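Local coordinates for fatty Acid Kinase (Fak) B3 protein (Streptococcus pneumoniae, PDB 6CNG) that binds long-chain fatty acids such as linoleic acid and probably serves their transport or metabolism, at residues 84-96 / 111-124. Sequence-based numbering, arbitrary orientation. Where two conformers were deposited one is given.
Sequences ACPSPDDYLRAFE and SGSHNSAQLAKNIY. With EIC (linoleic acid), chain C.
A short hydrogen bond, 2.5 Å from Y91 OH to S113 OG, fastens the tip of a buried tyrosine to the first turn of helix 113-124. Serine suits this place because its hydroxyl can accept from Y91 and still donate to D28 OD2, to which it is also bonded. The Y91 ring sits as a knob among S113, S116, A117 and A120; the methyl of A117 lies over one face, CB 4.1 Å from the ring centroid, while the hydroxyl of S113 meets the edge in plane. In one of its two conformers S116, with OG beside its own backbone N (chi1 -77°), donates from OG to P86 O at 3.0 Å in the carbonyl plane, giving this loop carbonyl a partner from the helix.

The axes of helices 88-95 and 113-124 approach to 8.2 Å, crossing at -53°, and alanine suits the close middle: A120 CB fits between P88, Y91, L92 and F95, 3.5 Å from Y91 CB. Farther along, F95 turns its ring edge to the face of Y124, planes at 74°, and F95 CB lies over that same ring, 3.7 Å from its centroid. L92 CD2 reaches the edge of Y124.

At the other end, S111 OG accepts from S113 N in an ST turn. The same S111 OG donates to linoleic acid O1 at 2.9 Å, beside C85. Helix 88-95, packed on strands 23-28 and 100-105, and helix 113-124, on 100-105 and 132-137, thus lead into the carboxyl end of the fatty-acid pocket characteristic of DegV proteins.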
ATOM      1  N   ALA A  84      -9.289   1.036 -11.822  1.00 14.63           N
ATOM      2  CA  ALA A  84      -8.726   2.088 -12.656  1.00 17.86           C
ATOM      3  C   ALA A  84      -7.953   3.069 -11.796  1.00 10.75           C
ATOM      4  O   ALA A  84      -8.292   3.298 -10.640  1.00 17.17           O
ATOM      5  CB  ALA A  84      -9.797   2.885 -13.399  1.00 18.12           C
ATOM      6  N   CYS A  85      -6.944   3.665 -12.389  1.00 14.39           N
ATOM      7  CA  CYS A  85      -6.026   4.541 -11.674  1.00 15.60           C
ATOM      8  C   CYS A  85      -6.508   5.981 -11.743  1.00 17.57           C
ATOM      9  O   CYS A  85      -7.389   6.324 -12.527  1.00 19.93           O
ATOM     10  CB  CYS A  85      -4.624   4.414 -12.273  1.00 13.31           C
ATOM     11  SG  CYS A  85      -4.441   5.074 -13.907  1.00 20.78           S
ATOM     12  N   PRO A  86      -5.924   6.871 -10.938  1.00 17.24           N
ATOM     13  CA  PRO A  86      -6.337   8.267 -10.977  1.00 17.80           C
ATOM     14  C   PRO A  86      -5.891   8.972 -12.238  1.00 15.61           C
ATOM     15  O   PRO A  86      -4.846   8.682 -12.824  1.00 15.99           O
ATOM     16  CB  PRO A  86      -5.644   8.868  -9.757  1.00 16.84           C
ATOM     17  CG  PRO A  86      -5.333   7.711  -8.914  1.00 15.76           C
ATOM     18  CD  PRO A  86      -4.937   6.668  -9.877  1.00 15.89           C
ATOM     19  N   SER A  87      -6.718   9.914 -12.639  1.00 17.40           N
ATOM     20  CA  SER A  87      -6.387  10.783 -13.731  1.00 15.50           C
ATOM     21  C   SER A  87      -5.279  11.732 -13.302  1.00 14.76           C
ATOM     22  O   SER A  87      -5.143  12.060 -12.126  1.00 15.91           O
ATOM     23  CB  SER A  87      -7.597  11.609 -14.075  1.00 17.02           C
ATOM     24  OG  SER A  87      -7.253  12.674 -14.921  1.00 23.01           O
ATOM     25  N   PRO A  88      -4.485  12.191 -14.237  1.00 14.74           N
ATOM     26  CA  PRO A  88      -3.548  13.263 -13.927  1.00 12.69           C
ATOM     27  C   PRO A  88      -4.233  14.455 -13.307  1.00 14.21           C
ATOM     28  O   PRO A  88      -3.677  15.077 -12.399  1.00 15.02           O
ATOM     29  CB  PRO A  88      -2.969  13.596 -15.305  1.00 13.11           C
ATOM     30  CG  PRO A  88      -3.189  12.422 -16.105  1.00 13.12           C
ATOM     31  CD  PRO A  88      -4.441  11.827 -15.652  1.00 17.43           C
ATOM     32  N   ASP A  89      -5.441  14.775 -13.785  1.00 17.39           N
ATOM     33  CA  ASP A  89      -6.215  15.881 -13.248  1.00 12.91           C
ATOM     34  C   ASP A  89      -6.547  15.665 -11.784  1.00 11.95           C
ATOM     35  O   ASP A  89      -6.568  16.614 -11.003  1.00 15.23           O
ATOM     36  CB  ASP A  89      -7.489  16.006 -14.055  1.00 18.22           C
ATOM     37  CG  ASP A  89      -8.303  17.141 -13.616  1.00 28.79           C
ATOM     38  OD1 ASP A  89      -7.813  18.279 -13.751  1.00 33.36           O
ATOM     39  OD2 ASP A  89      -9.419  16.907 -13.114  1.00 35.54           O
ATOM     40  N   ASP A  90      -6.830  14.432 -11.396  1.00 14.90           N
ATOM     41  CA  ASP A  90      -7.060  14.133  -9.991  1.00 13.71           C
ATOM     42  C   ASP A  90      -5.843  14.502  -9.151  1.00 17.62           C
ATOM     43  O   ASP A  90      -5.977  14.998  -8.028  1.00 15.51           O
ATOM     44  CB  ASP A  90      -7.358  12.648  -9.834  1.00 17.69           C
ATOM     45  CG  ASP A  90      -8.638  12.231 -10.533  1.00 21.32           C
ATOM     46  OD1 ASP A  90      -9.329  13.106 -11.074  1.00 23.84           O
ATOM     47  OD2 ASP A  90      -8.947  11.022 -10.552  1.00 24.62           O
ATOM     48  N   TYR A  91      -4.644  14.277  -9.689  1.00 14.96           N
ATOM     49  CA  TYR A  91      -3.428  14.659  -8.987  1.00 14.51           C
ATOM     50  C   TYR A  91      -3.276  16.176  -8.966  1.00 15.74           C
ATOM     51  O   TYR A  91      -2.937  16.757  -7.933  1.00 17.39           O
ATOM     52  CB  TYR A  91      -2.233  13.952  -9.644  1.00 14.47           C
ATOM     53  CG  TYR A  91      -2.096  12.494  -9.247  1.00 14.88           C
ATOM     54  CD1 TYR A  91      -2.083  12.140  -7.926  1.00 17.90           C
ATOM     55  CD2 TYR A  91      -1.978  11.480 -10.184  1.00 12.68           C
ATOM     56  CE1 TYR A  91      -1.971  10.842  -7.540  1.00 17.04           C
ATOM     57  CE2 TYR A  91      -1.853  10.173  -9.801  1.00 11.96           C
ATOM     58  CZ  TYR A  91      -1.855   9.861  -8.476  1.00 14.08           C
ATOM     59  OH  TYR A  91      -1.742   8.579  -8.017  1.00 20.73           O
ATOM     60  N   LEU A  92      -3.573  16.844 -10.078  1.00 12.93           N
ATOM     61  CA  LEU A  92      -3.446  18.300 -10.125  1.00 15.68           C
ATOM     62  C   LEU A  92      -4.304  18.980  -9.069  1.00 12.86           C
ATOM     63  O   LEU A  92      -3.858  19.939  -8.430  1.00 15.11           O
ATOM     64  CB  LEU A  92      -3.860  18.827 -11.499  1.00 15.29           C
ATOM     65  CG  LEU A  92      -2.995  18.530 -12.697  1.00 15.93           C
ATOM     66  CD1 LEU A  92      -3.713  19.071 -13.924  1.00 16.56           C
ATOM     67  CD2 LEU A  92      -1.642  19.137 -12.544  1.00 15.23           C
ATOM     68  N   ARG A  93      -5.545  18.524  -8.902  1.00 14.91           N
ATOM     69  CA  ARG A  93      -6.409  19.065  -7.865  1.00 15.58           C
ATOM     70  C   ARG A  93      -5.760  18.960  -6.502  1.00 12.90           C
ATOM     71  O   ARG A  93      -5.861  19.875  -5.677  1.00 19.59           O
ATOM     72  CB  ARG A  93      -7.704  18.261  -7.807  1.00 22.00           C
ATOM     73  CG  ARG A  93      -8.703  18.510  -8.895  1.00 32.27           C
ATOM     74  CD  ARG A  93     -10.123  18.174  -8.398  1.00 39.38           C
ATOM     75  NE  ARG A  93     -10.174  17.151  -7.338  1.00 42.62           N
ATOM     76  CZ  ARG A  93     -10.339  17.395  -6.035  1.00 53.04           C
ATOM     77  NH1 ARG A  93     -10.467  18.638  -5.569  1.00 45.60           N
ATOM     78  NH2 ARG A  93     -10.378  16.376  -5.184  1.00 66.28           N
ATOM     79  N   ALA A  94      -5.165  17.819  -6.221  1.00 14.51           N
ATOM     80  CA  ALA A  94      -4.607  17.550  -4.908  1.00 17.45           C
ATOM     81  C   ALA A  94      -3.402  18.423  -4.595  1.00 17.65           C
ATOM     82  O   ALA A  94      -3.086  18.627  -3.424  1.00 21.10           O
ATOM     83  CB  ALA A  94      -4.233  16.080  -4.830  1.00 15.08           C
ATOM     84  N   PHE A  95      -2.737  18.951  -5.607  1.00 16.32           N
ATOM     85  CA  PHE A  95      -1.563  19.758  -5.376  1.00 15.88           C
ATOM     86  C   PHE A  95      -1.881  21.125  -4.780  1.00 17.62           C
ATOM     87  O   PHE A  95      -0.999  21.732  -4.173  1.00 17.33           O
ATOM     88  CB  PHE A  95      -0.836  19.968  -6.695  1.00 14.22           C
ATOM     89  CG  PHE A  95      -0.215  18.737  -7.264  1.00 14.49           C
ATOM     90  CD1 PHE A  95       0.114  17.662  -6.477  1.00 15.62           C
ATOM     91  CD2 PHE A  95       0.065  18.678  -8.591  1.00 13.22           C
ATOM     92  CE1 PHE A  95       0.694  16.577  -7.014  1.00 15.96           C
ATOM     93  CE2 PHE A  95       0.638  17.592  -9.128  1.00 15.60           C
ATOM     94  CZ  PHE A  95       0.961  16.541  -8.340  1.00 15.82           C
ATOM     95  N   GLU A  96      -3.106  21.618  -4.925  1.00 18.99           N
ATOM     96  CA  GLU A  96      -3.382  23.021  -4.650  1.00 21.47           C
ATOM     97  C   GLU A  96      -3.155  23.397  -3.188  1.00 18.82           C
ATOM     98  O   GLU A  96      -3.472  22.640  -2.273  1.00 22.46           O
ATOM     99  CB  GLU A  96      -4.812  23.359  -5.038  1.00 23.59           C
ATOM    100  CG  GLU A  96      -5.027  24.866  -5.038  1.00 33.72           C
ATOM    101  CD  GLU A  96      -6.464  25.277  -4.839  1.00 38.86           C
ATOM    102  OE1 GLU A  96      -6.753  26.470  -5.037  1.00 38.28           O
ATOM    103  OE2 GLU A  96      -7.303  24.425  -4.460  1.00 41.30           O
ATOM    104  N   SER A 111       0.158  -0.596 -11.924  1.00 12.37           N
ATOM    105  CA  SER A 111      -0.867   0.419 -12.054  1.00 14.03           C
ATOM    106  C   SER A 111      -0.259   1.651 -12.698  1.00 14.82           C
ATOM    107  O   SER A 111       0.917   1.957 -12.506  1.00 12.50           O
ATOM    108  CB  SER A 111      -1.473   0.811 -10.709  1.00 16.18           C
ATOM    109  OG  SER A 111      -2.190   2.040 -10.807  1.00 16.86           O
ATOM    110  N   GLY A 112      -1.089   2.352 -13.464  1.00 14.95           N
ATOM    111  CA  GLY A 112      -0.695   3.593 -14.081  1.00 17.00           C
ATOM    112  C   GLY A 112      -0.777   4.799 -13.180  1.00 14.40           C
ATOM    113  O   GLY A 112      -0.649   5.936 -13.638  1.00 14.50           O
ATOM    114  N   SER A 113      -0.989   4.579 -11.892  1.00 15.30           N
ATOM    115  CA  SER A 113      -1.060   5.690 -10.958  1.00 14.35           C
ATOM    116  C   SER A 113       0.205   6.534 -11.029  1.00 13.92           C
ATOM    117  O   SER A 113       0.148   7.764 -11.103  1.00 13.64           O
ATOM    118  CB  SER A 113      -1.274   5.132  -9.550  1.00 11.92           C
ATOM    119  OG  SER A 113      -1.461   6.167  -8.621  1.00 13.38           O
ATOM    120  N   HIS A 114       1.354   5.883 -11.004  1.00 12.87           N
ATOM    121  CA  HIS A 114       2.600   6.615 -11.024  1.00 13.10           C
ATOM    122  C   HIS A 114       2.783   7.366 -12.329  1.00 13.05           C
ATOM    123  O   HIS A 114       3.294   8.481 -12.329  1.00 13.70           O
ATOM    124  CB  HIS A 114       3.734   5.640 -10.804  1.00 15.10           C
ATOM    125  CG  HIS A 114       5.072   6.280 -10.818  1.00 14.65           C
ATOM    126  ND1 HIS A 114       5.943   6.153 -11.874  1.00 19.22           N
ATOM    127  CD2 HIS A 114       5.685   7.070  -9.914  1.00 14.74           C
ATOM    128  CE1 HIS A 114       7.037   6.845 -11.623  1.00 17.81           C
ATOM    129  NE2 HIS A 114       6.907   7.407 -10.437  1.00 17.86           N
ATOM    130  N   ASN A 115       2.387   6.772 -13.450  1.00 14.92           N
ATOM    131  CA  ASN A 115       2.499   7.459 -14.734  1.00 15.49           C
ATOM    132  C   ASN A 115       1.680   8.740 -14.736  1.00 15.13           C
ATOM    133  O   ASN A 115       2.149   9.779 -15.197  1.00 16.48           O
ATOM    134  CB  ASN A 115       2.066   6.510 -15.857  1.00 14.74           C
ATOM    135  CG  ASN A 115       2.189   7.127 -17.249  1.00 16.79           C
ATOM    136  OD1 ASN A 115       1.245   7.696 -17.775  1.00 21.87           O
ATOM    137  ND2 ASN A 115       3.341   6.982 -17.847  1.00 21.22           N
ATOM    138  N   SER A 116       0.448   8.693 -14.219  0.61 14.73           N
ATOM    139  CA  SER A 116      -0.359   9.905 -14.114  0.61 14.57           C
ATOM    140  C   SER A 116       0.282  10.910 -13.177  0.61 13.25           C
ATOM    141  O   SER A 116       0.215  12.119 -13.416  0.61 14.69           O
ATOM    142  CB  SER A 116      -1.754   9.566 -13.606  0.61 14.88           C
ATOM    143  OG  SER A 116      -2.523   9.018 -14.640  0.61 16.46           O
ATOM    144  N   ALA A 117       0.872  10.430 -12.076  1.00 13.77           N
ATOM    145  CA  ALA A 117       1.507  11.331 -11.132  1.00  9.83           C
ATOM    146  C   ALA A 117       2.705  12.002 -11.755  1.00 10.28           C
ATOM    147  O   ALA A 117       2.969  13.168 -11.490  1.00 15.23           O
ATOM    148  CB  ALA A 117       1.940  10.555  -9.892  1.00 10.39           C
ATOM    149  N   GLN A 118       3.456  11.279 -12.561  1.00 11.18           N
ATOM    150  CA  GLN A 118       4.614  11.874 -13.199  1.00 11.79           C
ATOM    151  C   GLN A 118       4.189  12.992 -14.119  1.00 12.21           C
ATOM    152  O   GLN A 118       4.838  14.043 -14.180  1.00 15.48           O
ATOM    153  CB  GLN A 118       5.364  10.824 -13.994  1.00 14.34           C
ATOM    154  CG  GLN A 118       6.155   9.852 -13.161  1.00 18.92           C
ATOM    155  CD  GLN A 118       6.796   8.752 -14.005  1.00 23.35           C
ATOM    156  OE1 GLN A 118       6.113   8.067 -14.766  1.00 28.17           O
ATOM    157  NE2 GLN A 118       8.105   8.570 -13.854  1.00 24.65           N
ATOM    158  N   LEU A 119       3.101  12.781 -14.840  1.00 13.09           N
ATOM    159  CA  LEU A 119       2.623  13.799 -15.761  1.00 14.82           C
ATOM    160  C   LEU A 119       2.065  14.994 -15.006  1.00 11.94           C
ATOM    161  O   LEU A 119       2.355  16.135 -15.345  1.00 12.41           O
ATOM    162  CB  LEU A 119       1.580  13.190 -16.686  1.00 13.58           C
ATOM    163  CG  LEU A 119       0.961  14.181 -17.672  1.00 11.68           C
ATOM    164  CD1 LEU A 119       1.969  14.868 -18.556  1.00 15.28           C
ATOM    165  CD2 LEU A 119      -0.040  13.474 -18.493  1.00 15.59           C
ATOM    166  N   ALA A 120       1.258  14.748 -13.983  1.00 10.44           N
ATOM    167  CA  ALA A 120       0.719  15.825 -13.171  1.00 10.20           C
ATOM    168  C   ALA A 120       1.819  16.725 -12.641  1.00 13.14           C
ATOM    169  O   ALA A 120       1.680  17.954 -12.636  1.00 14.90           O
ATOM    170  CB  ALA A 120      -0.062  15.222 -12.014  1.00 13.84           C
ATOM    171  N   LYS A 121       2.924  16.133 -12.179  1.00 13.56           N
ATOM    172  CA  LYS A 121       4.016  16.942 -11.657  1.00 11.75           C
ATOM    173  C   LYS A 121       4.526  17.883 -12.723  1.00 10.64           C
ATOM    174  O   LYS A 121       4.708  19.075 -12.482  1.00 14.04           O
ATOM    175  CB  LYS A 121       5.184  16.080 -11.145  1.00 14.46           C
ATOM    176  CG  LYS A 121       6.490  16.894 -10.932  1.00 13.09           C
ATOM    177  CD  LYS A 121       7.650  16.090 -10.378  1.00 15.52           C
ATOM    178  CE  LYS A 121       8.931  16.960 -10.237  1.00 16.38           C
ATOM    179  NZ  LYS A 121      10.112  16.265  -9.664  1.00 16.08           N
ATOM    180  N   ASN A 122       4.826  17.339 -13.889  1.00 13.22           N
ATOM    181  CA  ASN A 122       5.375  18.151 -14.962  1.00 15.18           C
ATOM    182  C   ASN A 122       4.389  19.205 -15.436  1.00 15.42           C
ATOM    183  O   ASN A 122       4.802  20.294 -15.823  1.00 17.72           O
ATOM    184  CB  ASN A 122       5.817  17.237 -16.099  1.00 15.06           C
ATOM    185  CG  ASN A 122       7.023  16.406 -15.731  1.00 19.83           C
ATOM    186  OD1 ASN A 122       7.863  16.821 -14.941  1.00 19.68           O
ATOM    187  ND2 ASN A 122       7.109  15.221 -16.298  1.00 27.18           N
ATOM    188  N   ILE A 123       3.088  18.912 -15.394  1.00 16.21           N
ATOM    189  CA  ILE A 123       2.078  19.868 -15.819  1.00 13.87           C
ATOM    190  C   ILE A 123       1.944  20.972 -14.797  1.00 12.23           C
ATOM    191  O   ILE A 123       1.852  22.150 -15.144  1.00 17.01           O
ATOM    192  CB  ILE A 123       0.731  19.162 -16.035  1.00 12.29           C
ATOM    193  CG1 ILE A 123       0.766  18.213 -17.239  1.00 15.21           C
ATOM    194  CG2 ILE A 123      -0.383  20.186 -16.202  1.00 18.96           C
ATOM    195  CD1 ILE A 123       0.925  18.913 -18.588  1.00 15.76           C
ATOM    196  N   TYR A 124       1.914  20.621 -13.524  1.00 14.89           N
ATOM    197  CA  TYR A 124       1.722  21.643 -12.510  1.00 16.20           C
ATOM    198  C   TYR A 124       2.864  22.644 -12.517  1.00 16.59           C
ATOM    199  O   TYR A 124       2.634  23.852 -12.421  1.00 18.98           O
ATOM    200  CB  TYR A 124       1.612  20.992 -11.141  1.00 18.21           C
ATOM    201  CG  TYR A 124       0.970  21.855 -10.065  1.00 16.84           C
ATOM    202  CD1 TYR A 124      -0.406  21.996  -9.977  1.00 19.37           C
ATOM    203  CD2 TYR A 124       1.736  22.477  -9.115  1.00 17.18           C
ATOM    204  CE1 TYR A 124      -0.978  22.751  -8.970  1.00 19.36           C
ATOM    205  CE2 TYR A 124       1.184  23.219  -8.130  1.00 15.08           C
ATOM    206  CZ  TYR A 124      -0.170  23.346  -8.043  1.00 15.92           C
ATOM    207  OH  TYR A 124      -0.701  24.114  -7.054  1.00 19.52           O
TER
HETATM  208  C1  EIC C 301      -5.281   0.018 -11.226  1.00 14.19           C
HETATM  209  C2  EIC C 301      -4.851  -0.468  -9.846  1.00 13.81           C
HETATM  210  C3  EIC C 301      -4.193  -1.830  -9.854  1.00 14.76           C
HETATM  211  C4  EIC C 301      -3.520  -2.128  -8.534  1.00 14.42           C
HETATM  212  C5  EIC C 301      -2.771  -3.443  -8.565  1.00 16.08           C
HETATM  213  C6  EIC C 301      -1.996  -3.693  -7.275  1.00 19.13           C
HETATM  214  C7  EIC C 301      -2.883  -4.118  -6.097  1.00 18.75           C
HETATM  215  C8  EIC C 301      -2.083  -4.191  -4.809  1.00 16.27           C
HETATM  216  C9  EIC C 301      -3.042  -4.490  -3.681  1.00 16.21           C
HETATM  217  C10 EIC C 301      -3.231  -5.717  -3.249  1.00 14.76           C
HETATM  218  C11 EIC C 301      -2.525  -6.923  -3.853  1.00 16.94           C
HETATM  219  C12 EIC C 301      -2.006  -7.722  -2.665  1.00 18.47           C
HETATM  220  C13 EIC C 301      -0.771  -8.158  -2.537  1.00 15.79           C
HETATM  221  C14 EIC C 301       0.284  -7.936  -3.600  1.00 18.26           C
HETATM  222  C15 EIC C 301       0.996  -6.598  -3.419  1.00 16.27           C
HETATM  223  C16 EIC C 301       2.061  -6.442  -4.494  1.00 17.70           C
HETATM  224  C17 EIC C 301       2.683  -5.076  -4.461  1.00 14.59           C
HETATM  225  C18 EIC C 301       3.700  -4.960  -5.574  1.00 15.71           C
HETATM  226  O1  EIC C 301      -4.588   0.852 -11.869  1.00 18.05           O
HETATM  227  O2  EIC C 301      -6.345  -0.429 -11.722  1.00 19.13           O